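Glutathione S-transferase family protein (Populus trichocarpa, PDB 5F06) probably conjugates glutathione to electrophilic compounds in detoxification, as a Phi-class glutathione transferase that binds glutathione. Local coordinates at residues 3-8 / 28-33; 13-18 / 65-70; 168-173 / 193-198. All coordinates share one frame; numbering follows the deposited sequence. Where two conformers were deposited one is given.

Interaction 1 (3-8 / 28-33); sequences KLYGAP and ELVPVD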
loop_
_atom_site.group_PDB
_atom_site.type_symbol
_atom_site.label_atom_id
_atom_site.label_comp_id
_atom_site.label_asym_id
_atom_site.label_seq_id
_atom_site.Cartn_x
_atom_site.Cartn_y
_atom_site.Cartn_z
ATOM N N LYS A 3 -9.125 5.407 -20.515
ATOM C CA LYS A 3 -10.332 4.607 -20.375
ATOM C C LYS A 3 -10.324 3.848 -19.057
ATOM O O LYS A 3 -9.509 2.949 -18.847
ATOM C CB LYS A 3 -10.468 3.644 -21.550
ATOM C CG LYS A 3 -10.615 4.358 -22.888
ATOM C CD LYS A 3 -10.445 3.420 -24.073
ATOM C CE LYS A 3 -11.357 2.217 -23.970
ATOM N NZ LYS A 3 -12.788 2.598 -23.839
ATOM N N LEU A 4 -11.243 4.232 -18.178
ATOM C CA LEU A 4 -11.351 3.666 -16.841
ATOM C C LEU A 4 -12.495 2.670 -16.789
ATOM O O LEU A 4 -13.641 3.024 -17.050
ATOM C CB LEU A 4 -11.567 4.777 -15.817
ATOM C CG LEU A 4 -11.657 4.392 -14.338
ATOM C CD1 LEU A 4 -10.355 3.769 -13.873
ATOM C CD2 LEU A 4 -12.005 5.614 -13.496
ATOM N N TYR A 5 -12.171 1.421 -16.463
ATOM C CA TYR A 5 -13.167 0.361 -16.371
ATOM C C TYR A 5 -13.597 0.149 -14.924
ATOM O O TYR A 5 -12.798 -0.246 -14.079
ATOM C CB TYR A 5 -12.616 -0.937 -16.956
ATOM C CG TYR A 5 -12.315 -0.837 -18.429
ATOM C CD1 TYR A 5 -11.131 -0.263 -18.880
ATOM C CD2 TYR A 5 -13.222 -1.297 -19.374
ATOM C CE1 TYR A 5 -10.857 -0.163 -20.234
ATOM C CE2 TYR A 5 -12.956 -1.200 -20.729
ATOM C CZ TYR A 5 -11.775 -0.629 -21.152
ATOM O OH TYR A 5 -11.511 -0.536 -22.499
ATOM N N GLY A 6 -14.864 0.413 -14.637
ATOM C CA GLY A 6 -15.359 0.272 -13.281
ATOM C C GLY A 6 -16.813 0.667 -13.145
ATOM O O GLY A 6 -17.602 0.488 -14.071
ATOM N N ALA A 7 -17.167 1.208 -11.984
ATOM C CA ALA A 7 -18.537 1.634 -11.721
ATOM C C ALA A 7 -18.540 2.853 -10.802
ATOM O O ALA A 7 -17.779 2.891 -9.836
ATOM C CB ALA A 7 -19.330 0.501 -11.104
ATOM N N PRO A 8 -19.386 3.858 -11.099
ATOM C CA PRO A 8 -19.416 5.091 -10.296
ATOM C C PRO A 8 -19.625 4.878 -8.792
ATOM O O PRO A 8 -19.113 5.658 -7.988
ATOM C CB PRO A 8 -20.604 5.860 -10.883
ATOM C CG PRO A 8 -20.705 5.389 -12.283
ATOM C CD PRO A 8 -20.278 3.948 -12.272
ATOM N N GLU A 28 -12.824 8.397 -20.252
ATOM C CA GLU A 28 -14.047 7.647 -20.480
ATOM C C GLU A 28 -14.222 6.607 -19.388
ATOM O O GLU A 28 -13.341 5.774 -19.173
ATOM C CB GLU A 28 -14.038 6.962 -21.845
ATOM C CG GLU A 28 -15.301 6.150 -22.090
ATOM C CD GLU A 28 -15.323 5.461 -23.440
ATOM O OE1 GLU A 28 -14.361 5.624 -24.218
ATOM O OE2 GLU A 28 -16.318 4.755 -23.719
ATOM N N LEU A 29 -15.358 6.671 -18.701
ATOM C CA LEU A 29 -15.749 5.633 -17.761
ATOM C C LEU A 29 -16.513 4.549 -18.511
ATOM O O LEU A 29 -17.592 4.797 -19.049
ATOM C CB LEU A 29 -16.599 6.215 -16.631
ATOM C CG LEU A 29 -17.111 5.222 -15.580
ATOM C CD1 LEU A 29 -15.966 4.480 -14.919
ATOM C CD2 LEU A 29 -17.939 5.933 -14.533
ATOM N N VAL A 30 -15.928 3.358 -18.565
ATOM C CA VAL A 30 -16.551 2.207 -19.209
ATOM C C VAL A 30 -17.141 1.308 -18.129
ATOM O O VAL A 30 -16.406 0.801 -17.285
ATOM C CB VAL A 30 -15.540 1.408 -20.057
ATOM C CG1 VAL A 30 -16.227 0.231 -20.738
ATOM C CG2 VAL A 30 -14.872 2.317 -21.077
ATOM N N PRO A 31 -18.471 1.120 -18.134
ATOM C CA PRO A 31 -19.069 0.304 -17.070
ATOM C C PRO A 31 -18.582 -1.140 -17.049
ATOM O O PRO A 31 -18.393 -1.749 -18.101
ATOM C CB PRO A 31 -20.565 0.356 -17.391
ATOM C CG PRO A 31 -20.743 1.600 -18.159
ATOM C CD PRO A 31 -19.502 1.756 -18.974
ATOM N N VAL A 32 -18.373 -1.666 -15.846
ATOM C CA VAL A 32 -18.143 -3.090 -15.645
ATOM C C VAL A 32 -19.294 -3.639 -14.812
ATOM O O VAL A 32 -19.575 -3.146 -13.719
ATOM C CB VAL A 32 -16.799 -3.363 -14.943
ATOM C CG1 VAL A 32 -16.580 -4.859 -14.754
ATOM C CG2 VAL A 32 -15.657 -2.764 -15.736
ATOM N N ASP A 33 -19.955 -4.659 -15.348
ATOM C CA ASP A 33 -21.170 -5.207 -14.759
ATOM C C ASP A 33 -20.838 -6.221 -13.663
ATOM O O ASP A 33 -20.757 -7.423 -13.923
ATOM C CB ASP A 33 -22.023 -5.855 -15.856
ATOM C CG ASP A 33 -23.441 -6.164 -15.403
ATOM O OD1 ASP A 33 -23.698 -6.192 -14.180
ATOM O OD2 ASP A 33 -24.298 -6.390 -16.283
#
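Leu4 bonds to Glu28 and Val30, the residues on either side of Leu29, in a pair of parallel strands. The amide of Leu4 gives its proton to Glu28 O (N to O 2.8 Å, 161° at the hydrogen), and the carbonyl of Leu4 takes the amide of Val30. The ladder goes on through Gly6, whose N reaches Val30 O at 3.1 Å and whose O receives the amide of Val32. That final bond is more bent, 149° at the hydrogen, where 28-31 gives way to loop. Between these bonds CA-H...O contacts fill in, among them Pro31 CA to Gly6 O at 3.3 Å.

Packing is tight at this end of the ladder. Val32 is buried and lays CG2 against the peptide between Tyr5 and Gly6, 3.5 Å from Gly6 N. Tyr5 and Val30 run side by side: CG1 of Val30 meets Tyr5 CE2 at 3.6 Å, while its CG2 sits over one ring face near the rim. The phenol oxygen is hydrogen-bonded to Glu57. On the other face of the sheet, Leu4 turns to helix 11-22, and Leu29 CD2 meets Pro8 CG at 3.6 Å.

The far end is looser. Glu28 is exposed and fully extended, with CG anti to its backbone N (chi1 179°), whereas Lys3 must bend at chi3 and chi4 to bring NZ back to it. The resulting salt bridge, Lys3 NZ to Glu28 OE1 at 3.4 Å, is weak as a hydrogen bond, and NZ lies almost as near Val30 CG2.

Two parallel strands joined through helix 11-22 form the beta-alpha-beta unit that opens the thioredoxin-like domain of glutathione transferases.

Interaction 2 (13-18 / 65-70); sequences TSRVLT and ESRAIT. With GSH (glutathione), chain C.
Arg15 swings CG away from its backbone N (chi1 -169°) and then bends at chi3, which carries its guanidinium across to Ser66 and Arg67. Ser66 holds OG in the crowded position between N and carbonyl carbon (chi1 58°), where it faces both Arg15 and glutathione. Arg15 NH1 donates to Ser66 OG at 3.0 Å, the oxygen lying slightly out of the guanidinium plane, and the hydroxyl in turn donates to glutathione O11 at 2.7 Å. The other carboxylate oxygen, O12, takes the amide of Ser66, and Glu65 OE1 accepts from the ligand's amino nitrogen N1 at 2.8 Å. This end of the peptide is thus gripped at both charged groups.

The two guanidinium groups stack with planes 23° apart and centres 3.8 Å apart; Arg67 NH2 sits over the centre of the Arg15 group. Arg67 presents its edge to O11, and its NE has a salt bridge with Glu103, so nearby negative charge probably compensates the paired cations. With Arg15 cut back to an alanine, the Ser66 hydroxyl would probably lose its donor and the Arg67 guanidinium the partner on one face, leaving that group less firmly held, with Glu103 and the glutathione carboxylate still near it.

Deeper between the helices, Val16 CG1 meets Ile69 CG2 at 3.7 Å, and Thr70 CG2 rests near Arg15 O. Segments 13-18 and 66-70, parts of helices 11-22 and 66-76, run nearly parallel where they meet. Leu4 of strand 2-6 underlies Val16, helix 170-176 packs on Arg15 through Pro171 and Tyr172, and Arg106 of the second subunit forms a salt bridge with Glu65.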
loop_
_atom_site.group_PDB
_atom_site.type_symbol
_atom_site.label_atom_id
_atom_site.label_comp_id
_atom_site.label_asym_id
_atom_site.label_seq_id
_atom_site.Cartn_x
_atom_site.Cartn_y
_atom_site.Cartn_z
ATOM N N THR A 13 -13.299 2.615 -7.753
ATOM C CA THR A 13 -13.398 3.435 -8.959
ATOM C C THR A 13 -13.426 4.910 -8.591
ATOM O O THR A 13 -12.772 5.732 -9.242
ATOM C CB THR A 13 -14.654 3.108 -9.787
ATOM O OG1 THR A 13 -14.700 1.703 -10.056
ATOM C CG2 THR A 13 -14.643 3.871 -11.112
ATOM N N SER A 14 -14.179 5.247 -7.547
ATOM C CA SER A 14 -14.324 6.638 -7.125
ATOM C C SER A 14 -12.988 7.253 -6.731
ATOM O O SER A 14 -12.782 8.453 -6.900
ATOM C CB SER A 14 -15.305 6.748 -5.958
ATOM O OG SER A 14 -16.632 6.488 -6.379
ATOM N N ARG A 15 -12.085 6.435 -6.200
ATOM C CA ARG A 15 -10.764 6.922 -5.822
ATOM C C ARG A 15 -10.034 7.466 -7.051
ATOM O O ARG A 15 -9.374 8.504 -6.982
ATOM C CB ARG A 15 -9.944 5.812 -5.155
ATOM C CG ARG A 15 -8.668 6.312 -4.503
ATOM C CD ARG A 15 -7.973 5.252 -3.655
ATOM N NE ARG A 15 -8.778 4.842 -2.503
ATOM C CZ ARG A 15 -9.396 3.669 -2.374
ATOM N NH1 ARG A 15 -9.310 2.735 -3.318
ATOM N NH2 ARG A 15 -10.101 3.421 -1.280
ATOM N N VAL A 16 -10.169 6.775 -8.179
ATOM C CA VAL A 16 -9.556 7.238 -9.420
ATOM C C VAL A 16 -10.320 8.436 -9.985
ATOM O O VAL A 16 -9.716 9.429 -10.406
ATOM C CB VAL A 16 -9.504 6.115 -10.480
ATOM C CG1 VAL A 16 -8.848 6.613 -11.765
ATOM C CG2 VAL A 16 -8.758 4.909 -9.945
ATOM N N LEU A 17 -11.647 8.346 -9.987
ATOM C CA LEU A 17 -12.466 9.401 -10.567
ATOM C C LEU A 17 -12.146 10.765 -9.965
ATOM O O LEU A 17 -12.007 11.747 -10.690
ATOM C CB LEU A 17 -13.950 9.086 -10.390
ATOM C CG LEU A 17 -14.494 7.974 -11.289
ATOM C CD1 LEU A 17 -15.912 7.635 -10.901
ATOM C CD2 LEU A 17 -14.432 8.382 -12.756
ATOM N N THR A 18 -12.011 10.834 -8.644
ATOM C CA THR A 18 -11.740 12.114 -8.006
ATOM C C THR A 18 -10.347 12.611 -8.394
ATOM O O THR A 18 -10.144 13.812 -8.589
ATOM C CB THR A 18 -11.879 12.035 -6.465
ATOM O OG1 THR A 18 -11.673 13.334 -5.895
ATOM C CG2 THR A 18 -10.889 11.054 -5.869
ATOM N N GLU A 65 -5.167 -1.784 -9.782
ATOM C CA GLU A 65 -4.942 -1.197 -8.449
ATOM C C GLU A 65 -5.197 0.306 -8.496
ATOM O O GLU A 65 -4.499 1.063 -9.181
ATOM C CB GLU A 65 -3.536 -1.484 -7.898
ATOM C CG GLU A 65 -3.336 -2.922 -7.486
ATOM C CD GLU A 65 -4.228 -3.309 -6.315
ATOM O OE1 GLU A 65 -4.408 -2.474 -5.399
ATOM O OE2 GLU A 65 -4.754 -4.443 -6.318
ATOM N N SER A 66 -6.219 0.725 -7.755
ATOM C CA SER A 66 -6.704 2.093 -7.822
ATOM C C SER A 66 -5.600 3.101 -7.541
ATOM O O SER A 66 -5.526 4.133 -8.195
ATOM C CB SER A 66 -7.856 2.303 -6.834
ATOM O OG SER A 66 -7.453 2.012 -5.507
ATOM N N ARG A 67 -4.739 2.793 -6.577
ATOM C CA ARG A 67 -3.717 3.742 -6.148
ATOM C C ARG A 67 -2.490 3.722 -7.069
ATOM O O ARG A 67 -1.691 4.662 -7.070
ATOM C CB ARG A 67 -3.308 3.454 -4.705
ATOM C CG ARG A 67 -4.467 3.521 -3.698
ATOM C CD ARG A 67 -4.071 2.878 -2.376
ATOM N NE ARG A 67 -5.155 2.844 -1.393
ATOM C CZ ARG A 67 -6.168 1.983 -1.417
ATOM N NH1 ARG A 67 -6.264 1.078 -2.385
ATOM N NH2 ARG A 67 -7.096 2.031 -0.469
ATOM N N ALA A 68 -2.331 2.654 -7.843
ATOM C CA ALA A 68 -1.319 2.646 -8.901
ATOM C C ALA A 68 -1.786 3.564 -10.026
ATOM O O ALA A 68 -0.998 4.298 -10.632
ATOM C CB ALA A 68 -1.075 1.238 -9.419
ATOM N N ILE A 69 -3.086 3.531 -10.289
ATOM C CA ILE A 69 -3.662 4.332 -11.358
ATOM C C ILE A 69 -3.608 5.815 -10.997
ATOM O O ILE A 69 -3.248 6.647 -11.822
ATOM C CB ILE A 69 -5.117 3.912 -11.650
ATOM C CG1 ILE A 69 -5.151 2.481 -12.193
ATOM C CG2 ILE A 69 -5.750 4.856 -12.656
ATOM C CD1 ILE A 69 -6.539 1.850 -12.233
ATOM N N THR A 70 -3.957 6.150 -9.763
ATOM C CA THR A 70 -3.901 7.544 -9.329
ATOM C C THR A 70 -2.465 8.065 -9.340
ATOM O O THR A 70 -2.211 9.189 -9.769
ATOM C CB THR A 70 -4.487 7.737 -7.923
ATOM O OG1 THR A 70 -3.816 6.876 -6.992
ATOM C CG2 THR A 70 -5.990 7.444 -7.914
HETATM N N1 GSH C . -6.698 -3.093 -3.980
HETATM C CA1 GSH C . -7.708 -2.960 -4.979
HETATM C C1 GSH C . -7.720 -1.540 -5.505
HETATM O O11 GSH C . -7.486 -0.579 -4.727
HETATM O O12 GSH C . -7.969 -1.318 -6.715
HETATM C CB1 GSH C . -9.063 -3.316 -4.398
HETATM C CG1 GSH C . -10.069 -3.433 -5.534
HETATM C CD1 GSH C . -11.472 -3.723 -5.019
HETATM O OE1 GSH C . -11.667 -3.980 -3.841
HETATM N N2 GSH C . -12.560 -3.676 -5.950
HETATM C CA2 GSH C . -13.908 -3.933 -5.548
HETATM C C2 GSH C . -14.495 -5.033 -6.427
HETATM O O2 GSH C . -14.102 -5.173 -7.568
HETATM C CB2 GSH C . -14.741 -2.688 -5.761
HETATM S SG2 GSH C . -14.354 -1.437 -4.556
HETATM N N3 GSH C . -15.523 -5.902 -5.914
HETATM C CA3 GSH C . -16.088 -6.938 -6.760
HETATM C C3 GSH C . -15.694 -8.326 -6.265
HETATM O O31 GSH C . -16.405 -9.324 -6.566
HETATM O O32 GSH C . -14.664 -8.480 -5.558
#

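Interaction 3 (168-173 / 193-198); sequences HHLPYT and AWWEDI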
loop_
_atom_site.group_PDB
_atom_site.type_symbol
_atom_site.label_atom_id
_atom_site.label_comp_id
_atom_site.label_asym_id
_atom_site.label_seq_id
_atom_site.Cartn_x
_atom_site.Cartn_y
_atom_site.Cartn_z
ATOM N N HIS A 168 -6.814 9.665 -1.178
ATOM C CA HIS A 168 -7.031 8.226 -1.124
ATOM C C HIS A 168 -8.017 7.824 -0.031
ATOM O O HIS A 168 -8.582 6.735 -0.088
ATOM C CB HIS A 168 -5.704 7.489 -0.930
ATOM C CG HIS A 168 -4.881 7.409 -2.173
ATOM N ND1 HIS A 168 -3.595 6.919 -2.186
ATOM C CD2 HIS A 168 -5.166 7.757 -3.453
ATOM C CE1 HIS A 168 -3.118 6.970 -3.419
ATOM N NE2 HIS A 168 -4.051 7.474 -4.206
ATOM N N HIS A 169 -8.239 8.708 0.941
ATOM C CA HIS A 169 -9.147 8.434 2.064
ATOM C C HIS A 169 -10.621 8.681 1.743
ATOM O O HIS A 169 -11.503 8.273 2.497
ATOM C CB HIS A 169 -8.790 9.305 3.269
ATOM C CG HIS A 169 -7.487 8.960 3.913
ATOM N ND1 HIS A 169 -6.272 9.338 3.385
ATOM C CD2 HIS A 169 -7.208 8.287 5.053
ATOM C CE1 HIS A 169 -5.301 8.907 4.168
ATOM N NE2 HIS A 169 -5.841 8.268 5.190
ATOM N N LEU A 170 -10.889 9.374 0.646
ATOM C CA LEU A 170 -12.230 9.892 0.405
ATOM C C LEU A 170 -13.305 8.806 0.255
ATOM O O LEU A 170 -14.347 8.893 0.904
ATOM C CB LEU A 170 -12.234 10.798 -0.833
ATOM C CG LEU A 170 -11.658 12.207 -0.620
ATOM C CD1 LEU A 170 -11.453 12.899 -1.957
ATOM C CD2 LEU A 170 -12.558 13.061 0.276
ATOM N N PRO A 171 -13.063 7.779 -0.580
ATOM C CA PRO A 171 -14.202 6.903 -0.895
ATOM C C PRO A 171 -14.689 6.038 0.272
ATOM O O PRO A 171 -15.891 6.043 0.522
ATOM C CB PRO A 171 -13.667 6.024 -2.036
ATOM C CG PRO A 171 -12.515 6.764 -2.590
ATOM C CD PRO A 171 -11.897 7.473 -1.425
ATOM N N TYR A 172 -13.808 5.322 0.967
ATOM C CA TYR A 172 -14.266 4.479 2.075
ATOM C C TYR A 172 -14.819 5.336 3.206
ATOM O O TYR A 172 -15.781 4.959 3.876
ATOM C CB TYR A 172 -13.141 3.587 2.603
ATOM C CG TYR A 172 -13.080 2.221 1.958
ATOM C CD1 TYR A 172 -14.203 1.409 1.894
ATOM C CD2 TYR A 172 -11.896 1.737 1.422
ATOM C CE1 TYR A 172 -14.156 0.166 1.303
ATOM C CE2 TYR A 172 -11.839 0.489 0.830
ATOM C CZ TYR A 172 -12.975 -0.290 0.774
ATOM O OH TYR A 172 -12.922 -1.531 0.187
ATOM N N THR A 173 -14.220 6.500 3.417
ATOM C CA THR A 173 -14.679 7.364 4.488
ATOM C C THR A 173 -16.066 7.890 4.138
ATOM O O THR A 173 -16.928 7.992 5.008
ATOM C CB THR A 173 -13.704 8.521 4.744
ATOM O OG1 THR A 173 -12.387 7.996 4.947
ATOM C CG2 THR A 173 -14.117 9.308 5.983
ATOM N N ALA A 193 -13.237 18.164 10.971
ATOM C CA ALA A 193 -13.095 19.361 10.149
ATOM C C ALA A 193 -12.317 19.047 8.869
ATOM O O ALA A 193 -12.661 19.531 7.789
ATOM C CB ALA A 193 -12.411 20.458 10.937
ATOM N N TRP A 194 -11.274 18.232 9.001
ATOM C CA TRP A 194 -10.490 17.768 7.852
ATOM C C TRP A 194 -11.377 17.030 6.853
ATOM O O TRP A 194 -11.336 17.302 5.654
ATOM C CB TRP A 194 -9.350 16.872 8.342
ATOM C CG TRP A 194 -8.661 16.035 7.304
ATOM C CD1 TRP A 194 -7.749 16.453 6.370
ATOM C CD2 TRP A 194 -8.795 14.620 7.122
ATOM N NE1 TRP A 194 -7.323 15.384 5.614
ATOM C CE2 TRP A 194 -7.948 14.251 6.057
ATOM C CE3 TRP A 194 -9.554 13.631 7.754
ATOM C CZ2 TRP A 194 -7.844 12.937 5.612
ATOM C CZ3 TRP A 194 -9.449 12.329 7.308
ATOM C CH2 TRP A 194 -8.600 11.993 6.248
ATOM N N TRP A 195 -12.200 16.115 7.352
ATOM C CA TRP A 195 -13.112 15.369 6.492
ATOM C C TRP A 195 -14.092 16.289 5.766
ATOM O O TRP A 195 -14.304 16.159 4.559
ATOM C CB TRP A 195 -13.897 14.342 7.305
ATOM C CG TRP A 195 -15.049 13.798 6.540
ATOM C CD1 TRP A 195 -16.374 13.997 6.799
ATOM C CD2 TRP A 195 -14.985 12.988 5.364
ATOM N NE1 TRP A 195 -17.141 13.352 5.858
ATOM C CE2 TRP A 195 -16.311 12.724 4.967
ATOM C CE3 TRP A 195 -13.934 12.457 4.608
ATOM C CZ2 TRP A 195 -16.616 11.947 3.848
ATOM C CZ3 TRP A 195 -14.239 11.685 3.497
ATOM C CH2 TRP A 195 -15.569 11.438 3.130
ATOM N N GLU A 196 -14.688 17.209 6.514
ATOM C CA GLU A 196 -15.660 18.145 5.961
ATOM C C GLU A 196 -15.007 19.022 4.900
ATOM O O GLU A 196 -15.652 19.427 3.932
ATOM C CB GLU A 196 -16.270 18.989 7.087
ATOM C CG GLU A 196 -17.189 18.175 7.994
ATOM C CD GLU A 196 -17.505 18.847 9.316
ATOM O OE1 GLU A 196 -16.858 19.860 9.668
ATOM O OE2 GLU A 196 -18.414 18.348 10.010
ATOM N N ASP A 197 -13.719 19.291 5.084
ATOM C CA ASP A 197 -12.927 20.046 4.118
ATOM C C ASP A 197 -12.733 19.253 2.821
ATOM O O ASP A 197 -13.199 19.668 1.761
ATOM C CB ASP A 197 -11.569 20.413 4.734
ATOM C CG ASP A 197 -10.687 21.242 3.805
ATOM O OD1 ASP A 197 -11.031 21.424 2.616
ATOM O OD2 ASP A 197 -9.624 21.706 4.272
ATOM N N ILE A 198 -12.041 18.117 2.900
ATOM C CA ILE A 198 -11.666 17.401 1.685
ATOM C C ILE A 198 -12.893 16.828 0.971
ATOM O O ILE A 198 -12.911 16.746 -0.256
ATOM C CB ILE A 198 -10.640 16.270 1.974
ATOM C CG1 ILE A 198 -11.242 15.175 2.861
ATOM C CG2 ILE A 198 -9.378 16.863 2.607
ATOM C CD1 ILE A 198 -10.329 13.960 3.063
#
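Thr173 CG2 stands over the six-membered ring of Trp195, 3.6 Å from the centroid and 20° off the normal, a CH-pi contact. At the edge of the same ring, CH2 approaches Leu170 O at 3.6 Å. Trp194 presents its own edge instead: CH2 points at His169 CG, 4.0 Å away, in a T-shaped pair with planes at 80°. Leu170 CD2 then meets Ile198 CG1 at 3.6 Å and also touches the rim of Trp195.

Both tryptophans carry CG anti to the backbone N (chi1 near 165° in both), which sends their indoles across to the other segment. The contact thereby joins helix 170-176 to helix 189-198 in the all-helical C-terminal domain of the glutathione transferase fold, mainly through buried apolar and aromatic side chains.

Further out, polar bonds fix the groups that meet. Thr173 OG1 donates to His169 O at 2.6 Å, which holds the Thr173 methyl toward the indole; the same hydroxyl is hydrogen-bonded to Tyr107 OH. His169 is held at both ring nitrogens, ND1 by Ala165 O and NE2 by the hydroxyl of Tyr147, while Trp194 NE1 is bonded to Asp166.

Overall arrangement
Interactions 1 and 2 interlock in the N-terminal domain: their segments alternate along the chain, their centres are 12 Å apart, and helix 11-22, which carries 13-18, connects the two strands of interaction 1. Leu4 CD2 packs on Val16 CG1 at 3.7 Å, tying sheet to helix. Interaction 3 follows later, in the C-terminal helical domain, its centre 15 Å from interaction 2 and 23 Å from interaction 1, which it does not touch. Interactions 2 and 3 touch through His168, among other residues: its NE2 lies 2.9 Å from Thr70 OG1 and its O lies 3.1 Å from Arg15 NE. Interaction 2 thus places the glutathione-binding end of helix 66-76 between the sheet and the helical domain.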